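Local coordinates for protein AP endonuclease, family 2 (Brucella melitensis biovar Abortus, PDB 3NGF) that binds manganese in a TIM barrel and probably acts as a hydroxypyruvate isomerase, or as an endonuclease, at residues C107-A112 with T146-P151; N179-L184 with A206-Q211. All blocks are in the same frame, centred on the assembly; numbering follows the deposited sequence. Where two conformers were deposited one is given.

Contact 1: residues C107-A112 with T146-P151; sequences CRTLHA and TVLVEP. With MN (manganese (II) ion), chain C.
Leu110 O is gripped twice from the neighbouring strand: Leu148 N donates a hydrogen bond to it at 2.7 Å, in the carbonyl plane, and Val147 CA adds a weaker CA-H...O contact at 3.2 Å. The strands, 109-111 and 146-149, run parallel in the wall of a TIM barrel and belong to one beta-alpha-beta unit with helix 122-140. Thr146 N to Arg108 O, Leu110 N to Thr146 O and Ala112 N to Leu148 O complete the backbone bonding. On the face carrying Thr109, His111 and Leu148, Thr109 CG2 presses on Leu148 CD1 at 3.4 Å, tighter than usual for two carbons. On the reverse, Ala112 CB meets Val147 CG2 at 3.6 Å, and Phe133 of the helix packs against both. With CG anti to the backbone N (chi1 170°), the His111 ring reaches past Leu148 to Glu150, whose CB makes a CH-pi contact over its face, 3.8 Å from the ring centroid. The ring and carboxylate planes stand 76° apart. Water 1, in the ring plane, lies 2.7 Å from His111 NE2 and donates to Glu150 O, tying ring to backbone. Glu150, the predicted proton donor/acceptor, extends beyond CB to bind manganese through OE2 at 2.2 Å.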
loop_
_atom_site.group_PDB
_atom_site.type_symbol
_atom_site.label_atom_id
_atom_site.label_comp_id
_atom_site.label_asym_id
_atom_site.label_seq_id
_atom_site.Cartn_x
_atom_site.Cartn_y
_atom_site.Cartn_z
ATOM N N CYS A 107 -0.777 10.943 -8.385
ATOM C CA CYS A 107 -1.069 9.683 -7.699
ATOM C C CYS A 107 -2.483 9.769 -7.173
ATOM O O CYS A 107 -2.860 10.783 -6.550
ATOM C CB CYS A 107 -0.096 9.452 -6.556
ATOM S SG CYS A 107 -0.321 7.862 -5.709
ATOM N N ARG A 108 -3.259 8.720 -7.454
ATOM C CA ARG A 108 -4.684 8.640 -7.171
ATOM C C ARG A 108 -5.024 7.864 -5.881
ATOM O O ARG A 108 -6.198 7.777 -5.501
ATOM C CB ARG A 108 -5.391 7.970 -8.361
ATOM C CG ARG A 108 -5.031 8.573 -9.740
ATOM C CD ARG A 108 -5.395 10.042 -9.781
ATOM N NE ARG A 108 -5.046 10.704 -11.044
ATOM C CZ ARG A 108 -5.693 10.539 -12.197
ATOM N NH1 ARG A 108 -6.736 9.722 -12.285
ATOM N NH2 ARG A 108 -5.302 11.213 -13.266
ATOM N N THR A 109 -4.012 7.305 -5.215
ATOM C CA THR A 109 -4.235 6.378 -4.082
ATOM C C THR A 109 -3.177 6.583 -2.996
ATOM O O THR A 109 -1.994 6.576 -3.290
ATOM C CB THR A 109 -4.228 4.904 -4.559
ATOM O OG1 THR A 109 -5.029 4.766 -5.732
ATOM C CG2 THR A 109 -4.736 3.968 -3.454
ATOM N N LEU A 110 -3.621 6.774 -1.751
ATOM C CA LEU A 110 -2.734 7.033 -0.626
ATOM C C LEU A 110 -3.107 6.108 0.516
ATOM O O LEU A 110 -4.306 5.935 0.791
ATOM C CB LEU A 110 -2.856 8.469 -0.140
ATOM C CG LEU A 110 -2.459 9.545 -1.139
ATOM C CD1 LEU A 110 -2.887 10.932 -0.613
ATOM C CD2 LEU A 110 -0.957 9.476 -1.349
ATOM N N HIS A 111 -2.107 5.529 1.167
ATOM C CA HIS A 111 -2.301 4.718 2.360
ATOM C C HIS A 111 -2.097 5.573 3.624
ATOM O O HIS A 111 -1.018 6.141 3.833
ATOM C CB HIS A 111 -1.340 3.523 2.317
ATOM C CG HIS A 111 -1.245 2.733 3.583
ATOM N ND1 HIS A 111 -0.124 1.993 3.901
ATOM C CD2 HIS A 111 -2.115 2.553 4.602
ATOM C CE1 HIS A 111 -0.319 1.378 5.054
ATOM N NE2 HIS A 111 -1.516 1.700 5.502
ATOM N N ALA A 112 -3.135 5.679 4.443
ATOM C CA ALA A 112 -3.031 6.342 5.747
ATOM C C ALA A 112 -2.795 5.300 6.835
ATOM O O ALA A 112 -3.695 4.512 7.136
ATOM C CB ALA A 112 -4.302 7.126 6.028
ATOM N N THR A 146 -8.173 8.409 -3.547
ATOM C CA THR A 146 -8.721 7.451 -2.591
ATOM C C THR A 146 -7.702 7.246 -1.448
ATOM O O THR A 146 -6.500 7.229 -1.683
ATOM C CB THR A 146 -9.013 6.102 -3.277
ATOM O OG1 THR A 146 -10.089 6.253 -4.209
ATOM C CG2 THR A 146 -9.377 4.981 -2.247
ATOM N N VAL A 147 -8.190 7.148 -0.207
ATOM C CA VAL A 147 -7.356 6.821 0.951
ATOM C C VAL A 147 -7.618 5.388 1.380
ATOM O O VAL A 147 -8.775 4.964 1.474
ATOM C CB VAL A 147 -7.579 7.793 2.146
ATOM C CG1 VAL A 147 -9.043 7.877 2.570
ATOM C CG2 VAL A 147 -6.664 7.447 3.332
ATOM N N LEU A 148 -6.547 4.658 1.677
ATOM C CA LEU A 148 -6.666 3.258 2.043
ATOM C C LEU A 148 -6.221 2.957 3.446
ATOM O O LEU A 148 -5.311 3.600 3.991
ATOM C CB LEU A 148 -5.840 2.374 1.099
ATOM C CG LEU A 148 -6.120 2.476 -0.393
ATOM C CD1 LEU A 148 -5.202 1.497 -1.173
ATOM C CD2 LEU A 148 -7.611 2.273 -0.705
ATOM N N VAL A 149 -6.849 1.916 3.996
ATOM C CA VAL A 149 -6.415 1.278 5.237
ATOM C C VAL A 149 -5.821 -0.066 4.851
ATOM O O VAL A 149 -6.427 -0.813 4.064
ATOM C CB VAL A 149 -7.602 1.092 6.247
ATOM C CG1 VAL A 149 -8.861 0.432 5.594
ATOM C CG2 VAL A 149 -7.149 0.285 7.520
ATOM N N GLU A 150 -4.643 -0.374 5.401
ATOM C CA GLU A 150 -3.947 -1.641 5.111
ATOM C C GLU A 150 -3.797 -2.505 6.353
ATOM O O GLU A 150 -2.973 -2.194 7.218
ATOM C CB GLU A 150 -2.546 -1.413 4.572
ATOM C CG GLU A 150 -1.916 -2.705 4.017
ATOM C CD GLU A 150 -0.423 -2.631 3.717
ATOM O OE1 GLU A 150 0.259 -1.620 3.953
ATOM O OE2 GLU A 150 0.068 -3.647 3.211
ATOM N N PRO A 151 -4.563 -3.596 6.432
ATOM C CA PRO A 151 -4.285 -4.574 7.508
ATOM C C PRO A 151 -2.870 -5.131 7.378
ATOM O O PRO A 151 -2.441 -5.489 6.280
ATOM C CB PRO A 151 -5.335 -5.666 7.266
ATOM C CG PRO A 151 -6.426 -4.973 6.517
ATOM C CD PRO A 151 -5.748 -3.969 5.651
HETATM MN MN MN C . 2.000 -3.953 2.305
HETATM O O HOH W 1 -2.527 0.442 7.665
HETATM O O HOH W 2 2.273 -1.515 2.571
HETATM O O HOH W 3 3.190 -4.060 4.233
#

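Contact 2: residues N179-L184 with A206-Q211; sequences NVAVQL and AFSHVQ. With MN (manganese (II) ion), chain C.
Strands 180-184 and 209-211 run parallel, 4.8 Å apart at closest approach and 19° from alignment, with a corner at Ser208 that shifts the bonding pattern by one residue. Before the corner, Val182 N donates to Ala206 O and Val182 O receives Ser208 N; after it, Leu184 N turns to His209 O and Leu184 O receives Gln211 N. At the corner itself, Ala181 CB packs against Ser208 OG at 3.4 Å.

The outward side chains meet through Leu184 and Phe207. Leu184 CD2 sits over the middle of the aromatic ring, 3.9 Å from the Phe207 centroid, a CH-pi contact, and Tyr240 meets the ring as well. Toward the barrel interior, Gln183 and His209 lie side by side and point the same way, with Gln183 CG at the edge of the imidazole, 4.2 Å from His209 CD2. His209 NE2 is itself hydrogen-bonded to Glu41.

Fully extended from its backbone N outward (chi1 180°), Gln183 delivers NE2 to Gln211 OE1 at 3.0 Å. The acceptor lies in the amide plane of Gln183, yet the donor comes from above the Gln211 carbonyl plane, the two amides being 83° apart. Gln211 OE1 also binds the manganese ion, at 2.3 Å, while Gln211 NE2 is hydrogen-bonded to Glu41; the metal on OE1 and Glu41 on NE2 between them set which way round the amide lies. Gln183 is a second-shell residue that probably helps to position this ligand, in a metal site at the C-terminal ends of the strands of a xylose isomerase-like TIM barrel.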
loop_
_atom_site.group_PDB
_atom_site.type_symbol
_atom_site.label_atom_id
_atom_site.label_comp_id
_atom_site.label_asym_id
_atom_site.label_seq_id
_atom_site.Cartn_x
_atom_site.Cartn_y
_atom_site.Cartn_z
ATOM N N ASN A 179 -14.635 7.286 -1.463
ATOM C CA ASN A 179 -13.194 7.272 -1.791
ATOM C C ASN A 179 -12.311 6.751 -0.623
ATOM O O ASN A 179 -11.195 7.240 -0.382
ATOM C CB ASN A 179 -12.725 8.636 -2.311
ATOM C CG ASN A 179 -12.789 9.715 -1.272
ATOM O OD1 ASN A 179 -13.743 9.779 -0.467
ATOM N ND2 ASN A 179 -11.784 10.598 -1.284
ATOM N N VAL A 180 -12.813 5.730 0.065
ATOM C CA VAL A 180 -12.053 5.027 1.092
ATOM C C VAL A 180 -12.196 3.541 0.781
ATOM O O VAL A 180 -13.307 3.090 0.418
ATOM C CB VAL A 180 -12.590 5.328 2.502
ATOM C CG1 VAL A 180 -11.898 4.502 3.551
ATOM C CG2 VAL A 180 -12.459 6.810 2.837
ATOM N N ALA A 181 -11.098 2.790 0.881
ATOM C CA ALA A 181 -11.122 1.339 0.670
ATOM C C ALA A 181 -9.983 0.650 1.388
ATOM O O ALA A 181 -9.225 1.272 2.116
ATOM C CB ALA A 181 -11.109 0.991 -0.820
ATOM N N VAL A 182 -9.901 -0.654 1.192
ATOM C CA VAL A 182 -8.886 -1.496 1.800
ATOM C C VAL A 182 -7.726 -1.713 0.822
ATOM O O VAL A 182 -7.927 -1.837 -0.403
ATOM C CB VAL A 182 -9.484 -2.855 2.180
ATOM C CG1 VAL A 182 -8.396 -3.816 2.792
ATOM C CG2 VAL A 182 -10.647 -2.656 3.183
ATOM N N GLN A 183 -6.511 -1.695 1.365
ATOM C CA GLN A 183 -5.313 -2.107 0.657
ATOM C C GLN A 183 -5.062 -3.574 1.046
ATOM O O GLN A 183 -4.738 -3.868 2.196
ATOM C CB GLN A 183 -4.151 -1.217 1.074
ATOM C CG GLN A 183 -2.798 -1.527 0.419
ATOM C CD GLN A 183 -1.778 -0.461 0.700
ATOM O OE1 GLN A 183 -2.105 0.715 0.800
ATOM N NE2 GLN A 183 -0.515 -0.856 0.804
ATOM N N LEU A 184 -5.264 -4.475 0.093
ATOM C CA LEU A 184 -5.192 -5.929 0.320
ATOM C C LEU A 184 -3.792 -6.453 -0.035
ATOM O O LEU A 184 -3.490 -6.710 -1.215
ATOM C CB LEU A 184 -6.261 -6.604 -0.546
ATOM C CG LEU A 184 -6.347 -8.131 -0.575
ATOM C CD1 LEU A 184 -6.439 -8.695 0.840
ATOM C CD2 LEU A 184 -7.514 -8.624 -1.471
ATOM N N ALA A 206 -14.283 -3.747 -2.729
ATOM C CA ALA A 206 -13.904 -3.044 -1.473
ATOM C C ALA A 206 -12.389 -2.883 -1.283
ATOM O O ALA A 206 -11.957 -2.299 -0.299
ATOM C CB ALA A 206 -14.499 -3.758 -0.263
ATOM N N PHE A 207 -11.582 -3.381 -2.216
ATOM C CA PHE A 207 -10.145 -3.135 -2.190
ATOM C C PHE A 207 -9.710 -2.422 -3.456
ATOM O O PHE A 207 -10.146 -2.786 -4.545
ATOM C CB PHE A 207 -9.326 -4.432 -1.938
ATOM C CG PHE A 207 -9.525 -5.500 -2.964
ATOM C CD1 PHE A 207 -10.578 -6.405 -2.859
ATOM C CD2 PHE A 207 -8.635 -5.640 -4.022
ATOM C CE1 PHE A 207 -10.772 -7.395 -3.821
ATOM C CE2 PHE A 207 -8.827 -6.628 -4.980
ATOM C CZ PHE A 207 -9.899 -7.504 -4.876
ATOM N N SER A 208 -8.866 -1.390 -3.303
ATOM C CA SER A 208 -8.432 -0.546 -4.435
ATOM C C SER A 208 -6.957 -0.746 -4.788
ATOM O O SER A 208 -6.461 -0.150 -5.748
ATOM C CB SER A 208 -8.676 0.929 -4.140
ATOM O OG SER A 208 -10.057 1.186 -4.036
ATOM N N HIS A 209 -6.269 -1.573 -4.008
ATOM C CA HIS A 209 -4.881 -1.881 -4.270
ATOM C C HIS A 209 -4.620 -3.254 -3.679
ATOM O O HIS A 209 -5.253 -3.647 -2.692
ATOM C CB HIS A 209 -3.948 -0.827 -3.678
ATOM C CG HIS A 209 -2.532 -0.932 -4.169
ATOM N ND1 HIS A 209 -2.206 -0.884 -5.504
ATOM C CD2 HIS A 209 -1.368 -1.127 -3.503
ATOM C CE1 HIS A 209 -0.895 -1.051 -5.641
ATOM N NE2 HIS A 209 -0.364 -1.193 -4.438
ATOM N N VAL A 210 -3.702 -3.958 -4.313
ATOM C CA VAL A 210 -3.284 -5.291 -3.927
ATOM C C VAL A 210 -1.747 -5.255 -3.892
ATOM O O VAL A 210 -1.115 -4.570 -4.683
ATOM C CB VAL A 210 -3.798 -6.361 -4.917
ATOM C CG1 VAL A 210 -3.213 -7.774 -4.573
ATOM C CG2 VAL A 210 -5.328 -6.389 -4.944
ATOM N N GLN A 211 -1.175 -5.972 -2.943
ATOM C CA GLN A 211 0.260 -6.191 -2.867
ATOM C C GLN A 211 0.539 -7.678 -2.705
ATOM O O GLN A 211 -0.325 -8.431 -2.229
ATOM C CB GLN A 211 0.877 -5.414 -1.715
ATOM C CG GLN A 211 0.924 -3.896 -1.968
ATOM C CD GLN A 211 1.338 -3.147 -0.743
ATOM O OE1 GLN A 211 0.898 -3.458 0.355
ATOM N NE2 GLN A 211 2.220 -2.173 -0.910
HETATM MN MN MN C . 2.000 -3.953 2.305
HETATM O O HOH W 2 2.273 -1.515 2.571
HETATM O O HOH W 3 3.190 -4.060 4.233
#

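From the N terminus, the chain leaves strand 109-111, passes through helix 122-140 and returns in strand 146-149, where contact 1 closes the first loop. Helix 165-175 then carries it to strand 180-185; after helices 186-192 and 196-202, contact 2 closes a second loop on strand 207-212. The two follow in series, neither nested nor crossed. They adjoin in the sheet, where strands 146-149 and 180-185 are neighbours and Val149 O lies 2.8 Å from Gln183 N, a probable hydrogen bond. Four consecutive barrel strands are thereby joined, and Glu150 and Gln211, one from each contact, share the manganese ion with Asp185 and Glu247.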